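Local coordinates for protein monoacylglycerol lipase (Palaeococcus ferrophilus, PDB 6QE2) that hydrolyses monoacylglycerols, probably to glycerol and free fatty acids, as an archaeal serine hydrolase of the alpha/beta-hydrolase fold, at residues A[106-111]-A[247-252]; A[112-117]-A[209-214]; A[199-204]-A[225-230]. All coordinates share one frame; numbering follows the deposited sequence.

Contact 1: A[106-111]-A[247-252]; sequences GVVASS and RAIVEW
Val108 and Trp252 meet across this contact from opposite directions, and each loses about 62 Å² of surface to the other segment; Ile249 follows with 36 Å². The touching atom of Val108 is CG2, which lies 3.6 Å from CZ3 of Trp252 and equally near CE3, so one methyl sits against the benzo bond of the indole. Its approach to the ring is oblique, neither flat over the face nor at the edge. Trp252 reaches the strand because its CG is anti to the backbone N (chi1 -171°), which sends the indole off the helix. The far corner of the ring, CH2, ends 4.3 Å from CA of Gly106, which lies near the ring plane at the edge. A CB built on Gly106 would come within 3.1 Å of that same CH2, tight enough to suggest that the indole fits here because this residue lacks a side chain. The second branch of Val108 serves the other helix residue: CG1 lies 4.2 Å from CG1 of Ile249, a looser touch. The two methyls of one valine thus divide between two helix residues three positions apart, less than one turn. All five touching residues are buried, and the links between the segments are apolar or van der Waals in kind. Phe84 of the adjoining strand 82-86 touches both Val108 and Ile249, while Leu196 of strand 195-200 meets Trp252 on the other flank. Strand 106-110 and helix 247-252 run nearly antiparallel, at 175°, with their axes 10.4 Å apart, the spacing of a helix layered on a sheet. This is the helix-on-sheet layer of an alpha/beta-hydrolase fold, with the C-terminal helix lying over a central parallel strand.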
loop_
_atom_site.group_PDB
_atom_site.type_symbol
_atom_site.label_atom_id
_atom_site.label_comp_id
_atom_site.label_asym_id
_atom_site.label_seq_id
_atom_site.Cartn_x
_atom_site.Cartn_y
_atom_site.Cartn_z
ATOM N N GLY A 106 -11.857 6.640 6.021
ATOM C CA GLY A 106 -11.873 6.190 4.644
ATOM C C GLY A 106 -10.534 5.600 4.279
ATOM O O GLY A 106 -9.529 5.783 4.968
ATOM N N VAL A 107 -10.520 4.858 3.175
ATOM C CA VAL A 107 -9.312 4.157 2.755
ATOM C C VAL A 107 -9.122 4.324 1.254
ATOM O O VAL A 107 -10.061 4.137 0.471
ATOM C CB VAL A 107 -9.339 2.666 3.159
ATOM C CG1 VAL A 107 -10.603 1.961 2.660
ATOM C CG2 VAL A 107 -8.098 1.968 2.658
ATOM N N VAL A 108 -7.912 4.719 0.860
ATOM C CA VAL A 108 -7.510 4.845 -0.537
ATOM C C VAL A 108 -6.416 3.816 -0.769
ATOM O O VAL A 108 -5.401 3.817 -0.060
ATOM C CB VAL A 108 -6.994 6.252 -0.867
ATOM C CG1 VAL A 108 -6.599 6.338 -2.337
ATOM C CG2 VAL A 108 -8.022 7.321 -0.494
ATOM N N ALA A 109 -6.620 2.936 -1.742
ATOM C CA ALA A 109 -5.658 1.885 -2.051
ATOM C C ALA A 109 -5.194 2.041 -3.492
ATOM O O ALA A 109 -6.002 1.958 -4.422
ATOM C CB ALA A 109 -6.261 0.500 -1.819
ATOM N N SER A 110 -3.903 2.304 -3.666
ATOM C CA SER A 110 -3.264 2.356 -4.973
ATOM C C SER A 110 -2.683 0.984 -5.287
ATOM O O SER A 110 -1.866 0.469 -4.521
ATOM C CB SER A 110 -2.173 3.427 -4.978
ATOM O OG SER A 110 -1.171 3.154 -5.941
ATOM N N SER A 111 -3.089 0.405 -6.423
ATOM C CA SER A 111 -2.615 -0.905 -6.870
ATOM C C SER A 111 -2.512 -1.922 -5.734
ATOM O O SER A 111 -1.444 -2.515 -5.544
ATOM C CB SER A 111 -1.245 -0.767 -7.544
ATOM O OG SER A 111 -1.287 0.153 -8.628
ATOM N N ARG A 247 -4.330 13.951 -8.621
ATOM C CA ARG A 247 -5.512 14.798 -8.511
ATOM C C ARG A 247 -6.742 14.048 -8.009
ATOM O O ARG A 247 -7.502 14.571 -7.202
ATOM C CB ARG A 247 -5.810 15.490 -9.842
ATOM C CG ARG A 247 -7.066 16.343 -9.826
ATOM C CD ARG A 247 -7.057 17.386 -10.933
ATOM N NE ARG A 247 -6.673 16.824 -12.223
ATOM C CZ ARG A 247 -5.478 16.984 -12.784
ATOM N NH1 ARG A 247 -4.543 17.699 -12.170
ATOM N NH2 ARG A 247 -5.219 16.434 -13.961
ATOM N N ALA A 248 -6.935 12.824 -8.488
ATOM C CA ALA A 248 -8.081 12.025 -8.073
ATOM C C ALA A 248 -8.020 11.703 -6.597
ATOM O O ALA A 248 -9.013 11.712 -5.918
ATOM C CB ALA A 248 -8.156 10.739 -8.868
ATOM N N ILE A 249 -6.834 11.387 -6.118
ATOM C CA ILE A 249 -6.667 11.067 -4.723
ATOM C C ILE A 249 -7.014 12.277 -3.867
ATOM O O ILE A 249 -7.811 12.190 -2.962
ATOM C CB ILE A 249 -5.233 10.610 -4.444
ATOM C CG1 ILE A 249 -5.021 9.222 -5.030
ATOM C CG2 ILE A 249 -4.946 10.597 -2.961
ATOM C CD1 ILE A 249 -3.587 8.920 -5.362
ATOM N N VAL A 250 -6.417 13.416 -4.179
ATOM C CA VAL A 250 -6.677 14.621 -3.409
ATOM C C VAL A 250 -8.144 15.011 -3.454
ATOM O O VAL A 250 -8.742 15.291 -2.440
ATOM C CB VAL A 250 -5.806 15.798 -3.859
ATOM C CG1 VAL A 250 -6.139 17.033 -3.049
ATOM C CG2 VAL A 250 -4.340 15.458 -3.699
ATOM N N GLU A 251 -8.721 15.024 -4.642
ATOM C CA GLU A 251 -10.129 15.387 -4.769
ATOM C C GLU A 251 -11.022 14.463 -3.953
ATOM O O GLU A 251 -11.962 14.922 -3.297
ATOM C CB GLU A 251 -10.554 15.382 -6.240
ATOM C CG GLU A 251 -10.006 16.554 -7.037
ATOM C CD GLU A 251 -10.537 16.614 -8.458
ATOM O OE1 GLU A 251 -11.357 15.747 -8.835
ATOM O OE2 GLU A 251 -10.134 17.533 -9.200
ATOM N N TRP A 252 -10.751 13.151 -3.983
ATOM C CA TRP A 252 -11.562 12.218 -3.207
ATOM C C TRP A 252 -11.436 12.497 -1.713
ATOM O O TRP A 252 -12.436 12.504 -0.984
ATOM C CB TRP A 252 -11.143 10.780 -3.528
ATOM C CG TRP A 252 -12.031 9.704 -2.966
ATOM C CD1 TRP A 252 -13.069 9.090 -3.602
ATOM C CD2 TRP A 252 -11.927 9.080 -1.677
ATOM N NE1 TRP A 252 -13.635 8.141 -2.787
ATOM C CE2 TRP A 252 -12.953 8.113 -1.599
ATOM C CE3 TRP A 252 -11.078 9.256 -0.577
ATOM C CZ2 TRP A 252 -13.149 7.318 -0.471
ATOM C CZ3 TRP A 252 -11.271 8.465 0.543
ATOM C CH2 TRP A 252 -12.299 7.509 0.590
#

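Contact 2: A[112-117]-A[209-214]; sequences PALAKS and EGSRRL
Leu114 drives its side chain against the start of helix 209-217, and the two backbones come closest where it meets Gly210: CA of Leu114 is 4.6 Å from CA of Gly210. A CB built on Gly210 would clash with the carbonyl carbon of Leu114 and with the N of Ala115, so the absence of a side chain is what admits the loop. CB of Leu114 rests 3.7 Å from the carbonyl carbon of Gly210, and the methyl of Ala115 lies against CA of the same glycine. Further out, CD1 of Leu114 touches CD2 of Leu214 at 3.6 Å, the two side chains crossing at about a right angle. With CG anti to its backbone N (chi1 -178°), Leu214 carries CD2 to that meeting point. Ser211 supplies a polar element inside this apolar patch: its OG is 3.2 Å from CG of Pro112. One water joins the segments, donating to O of Pro112 at 2.7 Å and lying 2.7 Å from OG of Ser211, which gives that buried hydroxyl a polar partner. Where the side-chain ends of Glu209 and Arg213 lead away from the loop, the residues are partly exposed and joined by salt bridges. There Arg213 grips OE2 of Glu209 side-on with NE and NH1, both from the same face of the carboxylate plane, while NH1 of Arg212 reaches OE1 of Glu209 at 2.9 Å. Both guanidinium groups meet the carboxylate nearly in their own planes. On the buried side, Ile94 of helix 88-99 touches Pro112, Leu114 and Leu214, so the loop after strand 106-110 is wedged between that helix and helix 209-217, whose Ser211 and Arg212 also touch Ile225 of strand 223-228.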
loop_
_atom_site.group_PDB
_atom_site.type_symbol
_atom_site.label_atom_id
_atom_site.label_comp_id
_atom_site.label_asym_id
_atom_site.label_seq_id
_atom_site.Cartn_x
_atom_site.Cartn_y
_atom_site.Cartn_z
ATOM N N PRO A 112 -3.567 -2.142 -4.950
ATOM C CA PRO A 112 -3.442 -3.045 -3.801
ATOM C C PRO A 112 -3.190 -4.478 -4.247
ATOM O O PRO A 112 -3.657 -4.921 -5.303
ATOM C CB PRO A 112 -4.793 -2.908 -3.089
ATOM C CG PRO A 112 -5.739 -2.467 -4.164
ATOM C CD PRO A 112 -4.932 -1.596 -5.075
ATOM N N ALA A 113 -2.410 -5.192 -3.441
ATOM C CA ALA A 113 -2.033 -6.576 -3.734
ATOM C C ALA A 113 -3.216 -7.481 -3.408
ATOM O O ALA A 113 -3.362 -7.973 -2.289
ATOM C CB ALA A 113 -0.786 -6.963 -2.943
ATOM N N LEU A 114 -4.078 -7.706 -4.407
ATOM C CA LEU A 114 -5.304 -8.474 -4.227
ATOM C C LEU A 114 -5.393 -9.684 -5.151
ATOM O O LEU A 114 -6.373 -10.438 -5.077
ATOM C CB LEU A 114 -6.526 -7.572 -4.445
ATOM C CG LEU A 114 -6.681 -6.443 -3.421
ATOM C CD1 LEU A 114 -7.739 -5.459 -3.869
ATOM C CD2 LEU A 114 -7.030 -7.015 -2.054
ATOM N N ALA A 115 -4.421 -9.864 -6.034
ATOM C CA ALA A 115 -4.358 -11.006 -6.932
ATOM C C ALA A 115 -2.892 -11.328 -7.165
ATOM O O ALA A 115 -2.052 -10.424 -7.219
ATOM C CB ALA A 115 -5.068 -10.717 -8.258
ATOM N N LYS A 116 -2.595 -12.618 -7.282
ATOM C CA LYS A 116 -1.231 -13.063 -7.535
ATOM C C LYS A 116 -0.761 -12.581 -8.903
ATOM O O LYS A 116 -1.522 -12.576 -9.871
ATOM C CB LYS A 116 -1.176 -14.592 -7.465
ATOM C CG LYS A 116 0.198 -15.204 -7.650
ATOM C CD LYS A 116 0.121 -16.724 -7.597
ATOM C CE LYS A 116 -0.402 -17.301 -8.898
ATOM N NZ LYS A 116 0.413 -16.846 -10.057
ATOM N N SER A 117 0.506 -12.187 -8.984
ATOM C CA SER A 117 1.077 -11.856 -10.279
ATOM C C SER A 117 1.225 -13.127 -11.112
ATOM O O SER A 117 1.576 -14.176 -10.572
ATOM C CB SER A 117 2.446 -11.203 -10.102
ATOM O OG SER A 117 3.098 -11.048 -11.350
ATOM N N GLU A 209 -7.657 -7.115 -11.796
ATOM C CA GLU A 209 -8.879 -7.851 -11.550
ATOM C C GLU A 209 -9.048 -8.095 -10.054
ATOM O O GLU A 209 -10.153 -8.271 -9.581
ATOM C CB GLU A 209 -8.927 -9.153 -12.337
ATOM C CG GLU A 209 -10.286 -9.820 -12.326
ATOM C CD GLU A 209 -11.352 -9.047 -13.080
ATOM O OE1 GLU A 209 -11.007 -8.243 -13.942
ATOM O OE2 GLU A 209 -12.536 -9.273 -12.820
ATOM N N GLY A 210 -7.947 -8.112 -9.310
ATOM C CA GLY A 210 -8.058 -8.294 -7.881
ATOM C C GLY A 210 -8.867 -7.156 -7.277
ATOM O O GLY A 210 -9.716 -7.391 -6.452
ATOM N N SER A 211 -8.592 -5.926 -7.686
ATOM C CA SER A 211 -9.356 -4.766 -7.229
ATOM C C SER A 211 -10.798 -4.789 -7.740
ATOM O O SER A 211 -11.724 -4.421 -7.041
ATOM C CB SER A 211 -8.666 -3.458 -7.601
ATOM O OG SER A 211 -7.618 -3.181 -6.715
ATOM N N ARG A 212 -10.973 -5.217 -8.981
ATOM C CA ARG A 212 -12.306 -5.298 -9.547
ATOM C C ARG A 212 -13.148 -6.289 -8.759
ATOM O O ARG A 212 -14.305 -6.039 -8.528
ATOM C CB ARG A 212 -12.269 -5.660 -11.032
ATOM C CG ARG A 212 -11.457 -4.712 -11.890
ATOM C CD ARG A 212 -11.635 -4.975 -13.378
ATOM N NE ARG A 212 -10.720 -4.178 -14.183
ATOM C CZ ARG A 212 -9.657 -4.663 -14.802
ATOM N NH1 ARG A 212 -9.383 -5.949 -14.731
ATOM N NH2 ARG A 212 -8.873 -3.870 -15.502
ATOM N N ARG A 213 -12.579 -7.427 -8.372
ATOM C CA ARG A 213 -13.329 -8.380 -7.567
ATOM C C ARG A 213 -13.663 -7.807 -6.202
ATOM O O ARG A 213 -14.754 -7.959 -5.711
ATOM C CB ARG A 213 -12.580 -9.688 -7.374
ATOM C CG ARG A 213 -12.304 -10.471 -8.631
ATOM C CD ARG A 213 -13.567 -10.934 -9.329
ATOM N NE ARG A 213 -13.899 -10.032 -10.415
ATOM C CZ ARG A 213 -15.040 -9.372 -10.506
ATOM N NH1 ARG A 213 -15.244 -8.550 -11.524
ATOM N NH2 ARG A 213 -15.976 -9.547 -9.591
ATOM N N LEU A 214 -12.707 -7.115 -5.602
ATOM C CA LEU A 214 -12.913 -6.527 -4.292
ATOM C C LEU A 214 -14.025 -5.489 -4.325
ATOM O O LEU A 214 -14.844 -5.435 -3.434
ATOM C CB LEU A 214 -11.640 -5.889 -3.750
ATOM C CG LEU A 214 -11.824 -5.300 -2.353
ATOM C CD1 LEU A 214 -12.038 -6.398 -1.338
ATOM C CD2 LEU A 214 -10.649 -4.441 -1.955
HETATM O O HOH W 1 -5.249 -4.251 -7.371
#

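Contact 3: A[199-204]-A[225-230]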
loop_
_atom_site.group_PDB
_atom_site.type_symbol
_atom_site.label_atom_id
_atom_site.label_comp_id
_atom_site.label_asym_id
_atom_site.label_seq_id
_atom_site.Cartn_x
_atom_site.Cartn_y
_atom_site.Cartn_z
ATOM N N VAL A 199 -6.196 1.606 -10.009
ATOM C CA VAL A 199 -5.418 0.567 -10.671
ATOM C C VAL A 199 -4.995 1.013 -12.065
ATOM O O VAL A 199 -5.680 1.803 -12.722
ATOM C CB VAL A 199 -6.197 -0.767 -10.761
ATOM C CG1 VAL A 199 -6.484 -1.308 -9.372
ATOM C CG2 VAL A 199 -7.491 -0.573 -11.538
ATOM N N GLY A 200 -3.841 0.516 -12.499
ATOM C CA GLY A 200 -3.416 0.625 -13.888
ATOM C C GLY A 200 -3.775 -0.646 -14.636
ATOM O O GLY A 200 -3.546 -1.750 -14.142
ATOM N N THR A 201 -4.332 -0.485 -15.847
ATOM C CA THR A 201 -4.866 -1.650 -16.546
ATOM C C THR A 201 -3.783 -2.599 -17.040
ATOM O O THR A 201 -4.075 -3.775 -17.275
ATOM C CB THR A 201 -5.728 -1.233 -17.745
ATOM O OG1 THR A 201 -4.916 -0.549 -18.707
ATOM C CG2 THR A 201 -6.875 -0.337 -17.308
ATOM N N ALA A 202 -2.546 -2.129 -17.191
ATOM C CA ALA A 202 -1.459 -2.967 -17.678
ATOM C C ALA A 202 -0.581 -3.487 -16.551
ATOM O O ALA A 202 0.502 -4.024 -16.814
ATOM C CB ALA A 202 -0.610 -2.192 -18.688
ATOM N N ASP A 203 -1.037 -3.356 -15.309
ATOM C CA ASP A 203 -0.287 -3.805 -14.146
ATOM C C ASP A 203 -0.288 -5.332 -14.085
ATOM O O ASP A 203 -1.352 -5.952 -13.991
ATOM C CB ASP A 203 -0.933 -3.202 -12.897
ATOM C CG ASP A 203 -0.172 -3.485 -11.618
ATOM O OD1 ASP A 203 0.828 -4.232 -11.629
ATOM O OD2 ASP A 203 -0.595 -2.931 -10.582
ATOM N N ILE A 204 0.893 -5.943 -14.165
ATOM C CA ILE A 204 1.022 -7.382 -13.948
ATOM C C ILE A 204 1.667 -7.721 -12.612
ATOM O O ILE A 204 1.741 -8.909 -12.260
ATOM C CB ILE A 204 1.765 -8.081 -15.107
ATOM C CG1 ILE A 204 3.125 -7.449 -15.376
ATOM C CG2 ILE A 204 0.918 -8.046 -16.372
ATOM C CD1 ILE A 204 3.793 -8.041 -16.607
ATOM N N ILE A 225 -13.943 2.735 -7.864
ATOM C CA ILE A 225 -12.755 2.166 -8.486
ATOM C C ILE A 225 -12.425 2.979 -9.731
ATOM O O ILE A 225 -13.310 3.272 -10.542
ATOM C CB ILE A 225 -12.931 0.669 -8.811
ATOM C CG1 ILE A 225 -11.665 0.120 -9.469
ATOM C CG2 ILE A 225 -14.167 0.433 -9.689
ATOM C CD1 ILE A 225 -11.609 -1.399 -9.502
ATOM N N MET A 226 -11.167 3.392 -9.849
ATOM C CA MET A 226 -10.694 4.183 -10.974
ATOM C C MET A 226 -9.586 3.440 -11.698
ATOM O O MET A 226 -8.588 3.058 -11.079
ATOM C CB MET A 226 -10.187 5.549 -10.516
ATOM C CG MET A 226 -11.235 6.373 -9.819
ATOM S SD MET A 226 -10.572 7.995 -9.424
ATOM C CE MET A 226 -10.335 8.651 -11.071
ATOM N N GLU A 227 -9.750 3.264 -13.006
ATOM C CA GLU A 227 -8.754 2.600 -13.829
ATOM C C GLU A 227 -8.009 3.620 -14.678
ATOM O O GLU A 227 -8.580 4.613 -15.138
ATOM C CB GLU A 227 -9.414 1.549 -14.731
ATOM C CG GLU A 227 -10.280 0.578 -13.957
ATOM C CD GLU A 227 -10.436 -0.749 -14.658
ATOM O OE1 GLU A 227 -9.753 -0.954 -15.680
ATOM O OE2 GLU A 227 -11.250 -1.572 -14.193
ATOM N N PHE A 228 -6.729 3.356 -14.898
ATOM C CA PHE A 228 -5.861 4.236 -15.675
ATOM C C PHE A 228 -5.314 3.412 -16.836
ATOM O O PHE A 228 -4.382 2.619 -16.668
ATOM C CB PHE A 228 -4.772 4.829 -14.796
ATOM C CG PHE A 228 -5.315 5.703 -13.702
ATOM C CD1 PHE A 228 -5.781 5.147 -12.520
ATOM C CD2 PHE A 228 -5.402 7.076 -13.874
ATOM C CE1 PHE A 228 -6.310 5.942 -11.523
ATOM C CE2 PHE A 228 -5.923 7.879 -12.878
ATOM C CZ PHE A 228 -6.375 7.310 -11.699
ATOM N N LYS A 229 -5.909 3.609 -18.009
ATOM C CA LYS A 229 -5.669 2.733 -19.148
ATOM C C LYS A 229 -4.208 2.772 -19.575
ATOM O O LYS A 229 -3.665 3.838 -19.882
ATOM C CB LYS A 229 -6.574 3.144 -20.306
ATOM C CG LYS A 229 -6.419 2.276 -21.547
ATOM C CD LYS A 229 -7.356 2.740 -22.647
ATOM C CE LYS A 229 -7.205 1.877 -23.890
ATOM N NZ LYS A 229 -7.479 0.446 -23.592
ATOM N N GLY A 230 -3.570 1.605 -19.577
ATOM C CA GLY A 230 -2.201 1.463 -20.008
ATOM C C GLY A 230 -1.156 1.605 -18.923
ATOM O O GLY A 230 -0.007 1.208 -19.139
#
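A parallel beta pairing joins strand 195-200 to strand 223-228, the last strand at this end of the central sheet, and the pairing continues into the loops beyond both strands. Val199 bridges to Glu227 and Gly200 to Phe228, the latter with CA atoms 4.7 Å apart, and the touching parts run only 17° from parallel. The backbone bonds alternate as such a ladder requires: N of Val199 donates to O of Met226 at 3.0 Å, and N of Phe228 to O of Val199 at 2.9 Å. N of Thr201 then donates to O of Phe228. O of Val199 also lies at the edge of the Phe228 ring, in its plane, 3.4 Å from CD1. On the sheet face of Val199 and Glu227 the two side chains lie side by side, CG2 against CG. Past the strand, Thr201 does the gripping: its OG1 accepts N of Gly230 at 2.7 Å, almost straight at 178°. Chi1 of 64° puts this OG1 between the backbone N and the carbonyl carbon, leaving CG2 to lie 3.4 Å from OE1 of Glu227, whose main polar partner is Arg212. A valine here would probably leave the N of Gly230 without its acceptor and the 229-230 loop less firmly held at that point. The type I turn from Gly200 to Asp203 carries Asp203 beyond the strand end, where its OD2 is hydrogen-bonded to ND1 of His233, geometry consistent with a Ser-His-Asp triad completed by Ser87. Chemically, main-chain bonding sets the register, and one side-chain hydroxyl extends the pairing past the strand ends, beside the turn that holds Asp203 of the probable triad.

In the fold
From the N terminus, residues 106-111 come first, on a central strand, and contact 1 closes the longest loop, 135 residues later, by bringing helix 242-256 onto that strand. Both other contacts fall within it. Directly after the strand, the 112-117 loop waits for helix 209-217, so contact 2 closes over 91 residues. Contact 3 closes a short beta-alpha-beta crossover around that same helix, and its segments alternate with those of contact 2, so the two cross. They are joined by the salt bridge from Arg212 to Glu227, while Ala248 packs on Met226 between contacts 1 and 3. Together they tie helices and a loop to the sheet between central strand 106-110 and outermost strand 223-228.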